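Local coordinates for oligopeptide ABC transporter, periplasmic oligopeptide-binding protein, putative (Thermotoga maritima MSB8, PDB 5IPW) that probably binds oligopeptides outside the cell membrane and delivers them to an ABC transporter for uptake, at residues 349-354 with 432-437; 360-365 with 585-590. All blocks are in the same frame, centred on the assembly; numbering follows the deposited sequence.

Interaction 1 (349-354 with 432-437); sequences DEVLRK and LLPDGR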
ATOM      1  N   ASP A 349       0.943 -29.106  23.837  1.00 52.85           N
ATOM      2  CA  ASP A 349       1.966 -29.454  24.823  1.00 53.66           C
ATOM      3  C   ASP A 349       2.204 -28.339  25.860  1.00 55.50           C
ATOM      4  O   ASP A 349       2.848 -27.336  25.583  1.00 54.70           O
ATOM      5  CB  ASP A 349       3.270 -29.802  24.094  1.00 53.28           C
ATOM      6  CG  ASP A 349       4.374 -30.247  25.033  1.00 54.79           C
ATOM      7  OD1 ASP A 349       4.290 -29.969  26.251  1.00 52.83           O
ATOM      8  OD2 ASP A 349       5.340 -30.875  24.546  1.00 55.47           O
ATOM      9  N   GLU A 350       1.709 -28.565  27.071  1.00 59.42           N
ATOM     10  CA  GLU A 350       1.749 -27.580  28.151  1.00 62.07           C
ATOM     11  C   GLU A 350       3.167 -27.159  28.561  1.00 59.45           C
ATOM     12  O   GLU A 350       3.378 -26.047  29.046  1.00 58.06           O
ATOM     13  CB  GLU A 350       1.017 -28.156  29.365  1.00 68.92           C
ATOM     14  CG  GLU A 350       0.398 -27.118  30.286  1.00 75.92           C
ATOM     15  CD  GLU A 350      -0.907 -27.602  30.900  1.00 81.62           C
ATOM     16  OE1 GLU A 350      -0.976 -28.783  31.313  1.00 85.45           O
ATOM     17  OE2 GLU A 350      -1.867 -26.803  30.961  1.00 83.92           O
ATOM     18  N   VAL A 351       4.132 -28.051  28.370  1.00 57.70           N
ATOM     19  CA  VAL A 351       5.515 -27.788  28.755  1.00 58.42           C
ATOM     20  C   VAL A 351       6.143 -26.788  27.790  1.00 58.73           C
ATOM     21  O   VAL A 351       6.695 -25.774  28.218  1.00 59.97           O
ATOM     22  CB  VAL A 351       6.351 -29.091  28.799  1.00 57.06           C
ATOM     23  CG1 VAL A 351       7.800 -28.808  29.170  1.00 57.55           C
ATOM     24  CG2 VAL A 351       5.752 -30.078  29.787  1.00 55.77           C
ATOM     25  N   LEU A 352       6.064 -27.085  26.494  1.00 59.37           N
ATOM     26  CA  LEU A 352       6.511 -26.153  25.450  1.00 60.32           C
ATOM     27  C   LEU A 352       5.758 -24.820  25.497  1.00 57.89           C
ATOM     28  O   LEU A 352       6.359 -23.759  25.359  1.00 57.29           O
ATOM     29  CB  LEU A 352       6.361 -26.772  24.057  1.00 61.59           C
ATOM     30  CG  LEU A 352       7.482 -27.686  23.564  1.00 61.04           C
ATOM     31  CD1 LEU A 352       7.053 -28.390  22.284  1.00 63.43           C
ATOM     32  CD2 LEU A 352       8.756 -26.900  23.324  1.00 60.44           C
ATOM     33  N   ARG A 353       4.447 -24.865  25.692  1.00 57.40           N
ATOM     34  CA  ARG A 353       3.683 -23.630  25.804  1.00 58.88           C
ATOM     35  C   ARG A 353       4.344 -22.692  26.808  1.00 61.16           C
ATOM     36  O   ARG A 353       4.557 -21.524  26.505  1.00 61.45           O
ATOM     37  CB  ARG A 353       2.236 -23.895  26.221  1.00 56.50           C
ATOM     38  CG  ARG A 353       1.358 -22.654  26.144  1.00 57.63           C
ATOM     39  CD  ARG A 353       0.045 -22.850  26.869  1.00 60.17           C
ATOM     40  NE  ARG A 353      -0.683 -23.981  26.311  1.00 64.76           N
ATOM     41  CZ  ARG A 353      -1.458 -24.818  26.999  1.00 67.81           C
ATOM     42  NH1 ARG A 353      -1.633 -24.681  28.313  1.00 69.11           N
ATOM     43  NH2 ARG A 353      -2.068 -25.811  26.361  1.00 69.79           N
ATOM     44  N   LYS A 354       4.659 -23.218  27.994  1.00 66.51           N
ATOM     45  CA  LYS A 354       5.286 -22.443  29.077  1.00 66.58           C
ATOM     46  C   LYS A 354       6.602 -21.797  28.651  1.00 61.26           C
ATOM     47  O   LYS A 354       6.790 -20.592  28.820  1.00 56.28           O
ATOM     48  CB  LYS A 354       5.528 -23.327  30.307  1.00 73.05           C
ATOM     49  CG  LYS A 354       4.332 -23.443  31.245  1.00 80.07           C
ATOM     50  CD  LYS A 354       4.308 -22.343  32.306  1.00 83.76           C
ATOM     51  CE  LYS A 354       5.033 -22.747  33.586  1.00 85.69           C
ATOM     52  NZ  LYS A 354       6.497 -22.943  33.395  1.00 87.27           N
ATOM     53  N   LEU A 432      17.553 -28.873  27.922  1.00 68.62           N
ATOM     54  CA  LEU A 432      16.441 -29.762  28.248  1.00 70.09           C
ATOM     55  C   LEU A 432      15.260 -29.023  28.866  1.00 69.88           C
ATOM     56  O   LEU A 432      15.432 -28.012  29.549  1.00 67.39           O
ATOM     57  CB  LEU A 432      16.905 -30.843  29.232  1.00 72.01           C
ATOM     58  CG  LEU A 432      18.127 -31.698  28.876  1.00 72.96           C
ATOM     59  CD1 LEU A 432      18.553 -32.502  30.092  1.00 74.21           C
ATOM     60  CD2 LEU A 432      17.871 -32.621  27.690  1.00 73.21           C
ATOM     61  N   LEU A 433      14.063 -29.562  28.641  1.00 67.77           N
ATOM     62  CA  LEU A 433      12.840 -29.011  29.216  1.00 69.58           C
ATOM     63  C   LEU A 433      12.728 -29.461  30.677  1.00 69.18           C
ATOM     64  O   LEU A 433      13.419 -30.395  31.082  1.00 71.25           O
ATOM     65  CB  LEU A 433      11.616 -29.488  28.420  1.00 69.84           C
ATOM     66  CG  LEU A 433      11.601 -29.252  26.906  1.00 69.74           C
ATOM     67  CD1 LEU A 433      10.401 -29.939  26.276  1.00 70.14           C
ATOM     68  CD2 LEU A 433      11.591 -27.768  26.581  1.00 69.79           C
ATOM     69  N   PRO A 434      11.841 -28.822  31.468  1.00 67.75           N
ATOM     70  CA  PRO A 434      11.610 -29.236  32.860  1.00 68.68           C
ATOM     71  C   PRO A 434      11.271 -30.716  33.077  1.00 70.57           C
ATOM     72  O   PRO A 434      11.384 -31.194  34.205  1.00 74.88           O
ATOM     73  CB  PRO A 434      10.420 -28.377  33.292  1.00 67.42           C
ATOM     74  CG  PRO A 434      10.538 -27.147  32.470  1.00 69.67           C
ATOM     75  CD  PRO A 434      11.098 -27.590  31.142  1.00 69.42           C
ATOM     76  N   ASP A 435      10.844 -31.429  32.033  1.00 67.23           N
ATOM     77  CA  ASP A 435      10.566 -32.863  32.157  1.00 65.60           C
ATOM     78  C   ASP A 435      11.701 -33.742  31.610  1.00 62.90           C
ATOM     79  O   ASP A 435      11.527 -34.949  31.416  1.00 63.89           O
ATOM     80  CB  ASP A 435       9.213 -33.224  31.510  1.00 65.64           C
ATOM     81  CG  ASP A 435       9.175 -32.988  29.997  1.00 66.36           C
ATOM     82  OD1 ASP A 435      10.237 -32.800  29.360  1.00 62.16           O
ATOM     83  OD2 ASP A 435       8.056 -32.999  29.444  1.00 66.32           O
ATOM     84  N   GLY A 436      12.862 -33.148  31.362  1.00 57.31           N
ATOM     85  CA  GLY A 436      14.003 -33.908  30.877  1.00 55.10           C
ATOM     86  C   GLY A 436      14.001 -34.195  29.388  1.00 55.79           C
ATOM     87  O   GLY A 436      14.935 -34.826  28.879  1.00 51.31           O
ATOM     88  N   ARG A 437      12.973 -33.735  28.671  1.00 58.81           N
ATOM     89  CA  ARG A 437      12.954 -33.895  27.214  1.00 59.48           C
ATOM     90  C   ARG A 437      14.001 -32.992  26.595  1.00 60.65           C
ATOM     91  O   ARG A 437      14.223 -31.880  27.092  1.00 57.97           O
ATOM     92  CB  ARG A 437      11.597 -33.536  26.607  1.00 60.14           C
ATOM     93  CG  ARG A 437      10.711 -34.723  26.262  1.00 61.00           C
ATOM     94  CD  ARG A 437       9.471 -34.251  25.518  1.00 59.86           C
ATOM     95  NE  ARG A 437       8.652 -33.356  26.336  1.00 58.75           N
ATOM     96  CZ  ARG A 437       7.668 -32.577  25.881  1.00 57.92           C
ATOM     97  NH1 ARG A 437       6.989 -31.806  26.735  1.00 55.12           N
ATOM     98  NH2 ARG A 437       7.354 -32.559  24.586  1.00 56.22           N
TER
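Arg437 and Asp349 face each other where a type I beta turn, Leu433 to Gly436, meets the N-terminus of helix 350-357, with Asp349 as its N-cap. From CB the arginine chain runs out extended through CG and CD, then bends at chi3 (-62°), which brings the guanidinium back beside Asp435. Arg437 NE gives a bond to Asp435 OD2 at 3.2 Å, and Arg437 NH1 shares that oxygen at 3.1 Å. At the far end, Arg437 NH1 and NH2 both reach Asp349 OD2, with NH2 at 2.6 Å, and the carboxylate lies nearly coplanar with the guanidinium (12°). Leu433 CD1 sits against one face of that group. Replacing Arg437 with a leucine would remove every side-chain donor and would probably leave the carboxylates of Asp349 and Asp435 near each other without the cation that joins them. Asp349 OD1 turns chiefly to the helix, taking the Val351 N-H at 2.9 Å, with weak bonds from Leu352 N and Arg437 NH1. Asp435 OD1 accepts from Arg437 N, closing an Asx turn. Beside the ion pairs Val351 fills the joint: CG1 rests 3.9 Å from Leu433 CB and 4.0 Å from Pro434 CD.

Interaction 2 (360-365 with 585-590); sequences RFRQAL and NLWMIG
Arg362 reaches from helix 359-367 across the turn that leads from helix 568-584 into strand 589-591, an edge strand of a five-stranded mixed sheet in this periplasmic binding protein fold. The guanidinium and the Trp587 indole meet obliquely, their planes 34° apart. Trp587 CD1 sits over the centre of the guanidinium, 3.9 Å from Arg362 CZ, while the arginine's own approach to the ring is slanted. The bend at chi3 (-68°) turns the head toward the indole after CD has passed alongside the backbone, where Arg362 CD lies 3.4 Å from Leu586 O. Asn585 runs beside the arginine, pointing the same way, and its CB is 3.7 Å from Arg362 NH2; the same CB also lies on a face of the Trp587 ring.

No hydrogen bond passes directly between the two segments. Arg362 NH1 instead donates to Phe356 O, which fixes the guanidinium from its own side, and to a water at 3.2 Å. That water also accepts from Trp587 NE1 at 3.3 Å, lying in the plane of the indole at its edge, so it bridges two buried donors. Trp518 stacks on Trp587, Tyr345 and His582 meet it edge-to-face, and helix 550-564 adds aliphatic contacts.

Toward the strand the chemistry becomes apolar. Leu586 packs its CB 4.3 Å from Arg362 CB, and Ile589 comes in end first. With CG1 anti to the carbonyl carbon and CD1 extended beyond it, Ile589 presents its terminal methyl to the helix, between residues one turn apart: CD1 is 3.9 Å from Leu365 CB and 3.6 Å from Arg362 O.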
ATOM      1  N   ARG A 360      11.610 -14.072  27.785  1.00 65.84           N
ATOM      2  CA  ARG A 360      13.049 -14.297  27.796  1.00 65.39           C
ATOM      3  C   ARG A 360      13.493 -15.353  26.792  1.00 61.88           C
ATOM      4  O   ARG A 360      14.584 -15.255  26.234  1.00 56.37           O
ATOM      5  CB  ARG A 360      13.493 -14.676  29.209  1.00 70.99           C
ATOM      6  CG  ARG A 360      13.420 -13.508  30.190  1.00 77.30           C
ATOM      7  CD  ARG A 360      12.789 -13.898  31.516  1.00 79.91           C
ATOM      8  NE  ARG A 360      13.451 -15.056  32.113  1.00 83.78           N
ATOM      9  CZ  ARG A 360      13.028 -15.693  33.201  1.00 83.93           C
ATOM     10  NH1 ARG A 360      11.930 -15.299  33.842  1.00 82.52           N
ATOM     11  NH2 ARG A 360      13.714 -16.735  33.649  1.00 84.80           N
ATOM     12  N   PHE A 361      12.649 -16.360  26.569  1.00 62.86           N
ATOM     13  CA  PHE A 361      12.941 -17.381  25.570  1.00 61.95           C
ATOM     14  C   PHE A 361      12.985 -16.756  24.178  1.00 62.74           C
ATOM     15  O   PHE A 361      13.857 -17.088  23.365  1.00 64.87           O
ATOM     16  CB  PHE A 361      11.923 -18.536  25.609  1.00 62.03           C
ATOM     17  CG  PHE A 361      12.255 -19.657  24.652  1.00 61.70           C
ATOM     18  CD1 PHE A 361      13.406 -20.421  24.827  1.00 60.97           C
ATOM     19  CD2 PHE A 361      11.447 -19.923  23.553  1.00 62.57           C
ATOM     20  CE1 PHE A 361      13.737 -21.438  23.937  1.00 59.41           C
ATOM     21  CE2 PHE A 361      11.774 -20.941  22.662  1.00 62.12           C
ATOM     22  CZ  PHE A 361      12.922 -21.698  22.852  1.00 59.14           C
ATOM     23  N   ARG A 362      12.054 -15.844  23.912  1.00 62.10           N
ATOM     24  CA  ARG A 362      11.981 -15.177  22.607  1.00 64.47           C
ATOM     25  C   ARG A 362      13.145 -14.194  22.446  1.00 64.23           C
ATOM     26  O   ARG A 362      13.873 -14.251  21.448  1.00 60.48           O
ATOM     27  CB  ARG A 362      10.626 -14.488  22.424  1.00 62.68           C
ATOM     28  CG  ARG A 362       9.453 -15.447  22.603  1.00 62.67           C
ATOM     29  CD  ARG A 362       8.135 -14.863  22.140  1.00 60.83           C
ATOM     30  NE  ARG A 362       7.664 -13.754  22.972  1.00 60.01           N
ATOM     31  CZ  ARG A 362       6.727 -13.838  23.919  1.00 63.32           C
ATOM     32  NH1 ARG A 362       6.135 -14.993  24.225  1.00 62.97           N
ATOM     33  NH2 ARG A 362       6.380 -12.742  24.585  1.00 67.42           N
ATOM     34  N   GLN A 363      13.338 -13.331  23.448  1.00 64.95           N
ATOM     35  CA  GLN A 363      14.510 -12.442  23.502  1.00 64.98           C
ATOM     36  C   GLN A 363      15.778 -13.228  23.165  1.00 66.08           C
ATOM     37  O   GLN A 363      16.569 -12.829  22.295  1.00 63.37           O
ATOM     38  CB  GLN A 363      14.643 -11.801  24.887  1.00 63.13           C
ATOM     39  CG  GLN A 363      13.565 -10.767  25.191  1.00 65.49           C
ATOM     40  CD  GLN A 363      13.545 -10.305  26.644  1.00 68.07           C
ATOM     41  OE1 GLN A 363      14.274 -10.824  27.490  1.00 71.88           O
ATOM     42  NE2 GLN A 363      12.699  -9.321  26.939  1.00 67.95           N
ATOM     43  N   ALA A 364      15.943 -14.364  23.844  1.00 64.96           N
ATOM     44  CA  ALA A 364      17.074 -15.258  23.610  1.00 64.48           C
ATOM     45  C   ALA A 364      17.130 -15.752  22.167  1.00 62.26           C
ATOM     46  O   ALA A 364      18.195 -15.749  21.543  1.00 57.53           O
ATOM     47  CB  ALA A 364      17.014 -16.440  24.569  1.00 64.02           C
ATOM     48  N   LEU A 365      15.979 -16.176  21.644  1.00 64.05           N
ATOM     49  CA  LEU A 365      15.915 -16.741  20.294  1.00 64.42           C
ATOM     50  C   LEU A 365      16.344 -15.742  19.222  1.00 63.50           C
ATOM     51  O   LEU A 365      17.004 -16.136  18.258  1.00 62.11           O
ATOM     52  CB  LEU A 365      14.514 -17.288  19.971  1.00 65.20           C
ATOM     53  CG  LEU A 365      14.110 -18.696  20.431  1.00 63.49           C
ATOM     54  CD1 LEU A 365      12.747 -19.043  19.851  1.00 61.62           C
ATOM     55  CD2 LEU A 365      15.114 -19.767  20.039  1.00 63.38           C
ATOM     56  N   ASN A 585       7.039  -7.444  24.240  1.00 72.86           N
ATOM     57  CA  ASN A 585       6.823  -8.851  23.897  1.00 68.96           C
ATOM     58  C   ASN A 585       7.293  -9.061  22.471  1.00 69.46           C
ATOM     59  O   ASN A 585       7.023  -8.237  21.617  1.00 76.78           O
ATOM     60  CB  ASN A 585       5.347  -9.205  23.982  1.00 68.84           C
ATOM     61  CG  ASN A 585       4.711  -8.774  25.292  1.00 70.26           C
ATOM     62  OD1 ASN A 585       4.519  -9.587  26.189  1.00 72.75           O
ATOM     63  ND2 ASN A 585       4.373  -7.491  25.405  1.00 68.42           N
ATOM     64  N   LEU A 586       7.992 -10.148  22.197  1.00 69.71           N
ATOM     65  CA  LEU A 586       8.527 -10.357  20.849  1.00 71.43           C
ATOM     66  C   LEU A 586       7.869 -11.542  20.153  1.00 69.80           C
ATOM     67  O   LEU A 586       8.540 -12.497  19.753  1.00 71.49           O
ATOM     68  CB  LEU A 586      10.052 -10.505  20.898  1.00 74.21           C
ATOM     69  CG  LEU A 586      10.866  -9.325  20.361  1.00 76.15           C
ATOM     70  CD1 LEU A 586      10.389  -7.992  20.906  1.00 76.17           C
ATOM     71  CD2 LEU A 586      12.334  -9.533  20.693  1.00 79.45           C
ATOM     72  N   TRP A 587       6.551 -11.449  19.984  1.00 65.75           N
ATOM     73  CA  TRP A 587       5.764 -12.535  19.394  1.00 61.44           C
ATOM     74  C   TRP A 587       6.181 -12.880  17.975  1.00 59.92           C
ATOM     75  O   TRP A 587       6.076 -14.029  17.562  1.00 58.76           O
ATOM     76  CB  TRP A 587       4.298 -12.175  19.387  1.00 62.72           C
ATOM     77  CG  TRP A 587       3.727 -12.034  20.732  1.00 63.05           C
ATOM     78  CD1 TRP A 587       3.620 -13.001  21.688  1.00 62.61           C
ATOM     79  CD2 TRP A 587       3.153 -10.854  21.283  1.00 63.93           C
ATOM     80  NE1 TRP A 587       3.011 -12.491  22.805  1.00 64.18           N
ATOM     81  CE2 TRP A 587       2.711 -11.173  22.582  1.00 63.99           C
ATOM     82  CE3 TRP A 587       2.965  -9.554  20.801  1.00 65.62           C
ATOM     83  CZ2 TRP A 587       2.094 -10.237  23.409  1.00 65.87           C
ATOM     84  CZ3 TRP A 587       2.352  -8.626  21.618  1.00 66.26           C
ATOM     85  CH2 TRP A 587       1.925  -8.969  22.911  1.00 66.70           C
ATOM     86  N   MET A 588       6.635 -11.881  17.222  1.00 61.17           N
ATOM     87  CA  MET A 588       7.231 -12.130  15.911  1.00 59.73           C
ATOM     88  C   MET A 588       8.724 -11.885  15.986  1.00 58.62           C
ATOM     89  O   MET A 588       9.166 -10.838  16.452  1.00 59.40           O
ATOM     90  CB  MET A 588       6.606 -11.229  14.844  1.00 59.91           C
ATOM     91  CG  MET A 588       5.262 -11.719  14.328  1.00 60.17           C
ATOM     92  SD  MET A 588       4.460 -10.568  13.193  1.00 57.91           S
ATOM     93  CE  MET A 588       3.937  -9.305  14.350  1.00 58.45           C
ATOM     94  N   ILE A 589       9.497 -12.862  15.533  1.00 59.69           N
ATOM     95  CA  ILE A 589      10.946 -12.741  15.488  1.00 59.80           C
ATOM     96  C   ILE A 589      11.365 -12.823  14.032  1.00 61.16           C
ATOM     97  O   ILE A 589      11.396 -13.901  13.440  1.00 61.99           O
ATOM     98  CB  ILE A 589      11.650 -13.842  16.316  1.00 59.29           C
ATOM     99  CG1 ILE A 589      11.277 -13.712  17.800  1.00 60.09           C
ATOM    100  CG2 ILE A 589      13.158 -13.751  16.147  1.00 57.43           C
ATOM    101  CD1 ILE A 589      11.711 -14.887  18.650  1.00 60.47           C
ATOM    102  N   GLY A 590      11.664 -11.667  13.457  1.00 63.84           N
ATOM    103  CA  GLY A 590      12.100 -11.584  12.065  1.00 66.39           C
ATOM    104  C   GLY A 590      13.591 -11.459  11.881  1.00 66.90           C
ATOM    105  O   GLY A 590      14.334 -11.230  12.831  1.00 63.40           O
TER
HETATM  106  O   HOH W   1       3.100 -14.755  25.160  1.00 53.58           O

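In the fold
The two contacts use consecutive helices, 350-357 and 359-367, and their segments alternate along the chain. Their centres are 18 Å apart and their nearest atoms about 6 Å, so they adjoin without touching. Interaction 1 lies farther out, about 41 Å from the chain centre against 27 Å, and is partly exposed; interaction 2 is buried. The chemistry follows: at the surface a loop arginine is paired with one carboxylate at a helix start and one in its own turn, whereas inside a helix arginine lies against an indole, its NH1 bonded to a backbone carbonyl and a water. One joins a helix to the loop before strand 440-445, the other the next helix to edge strand 589-591 of the same sheet.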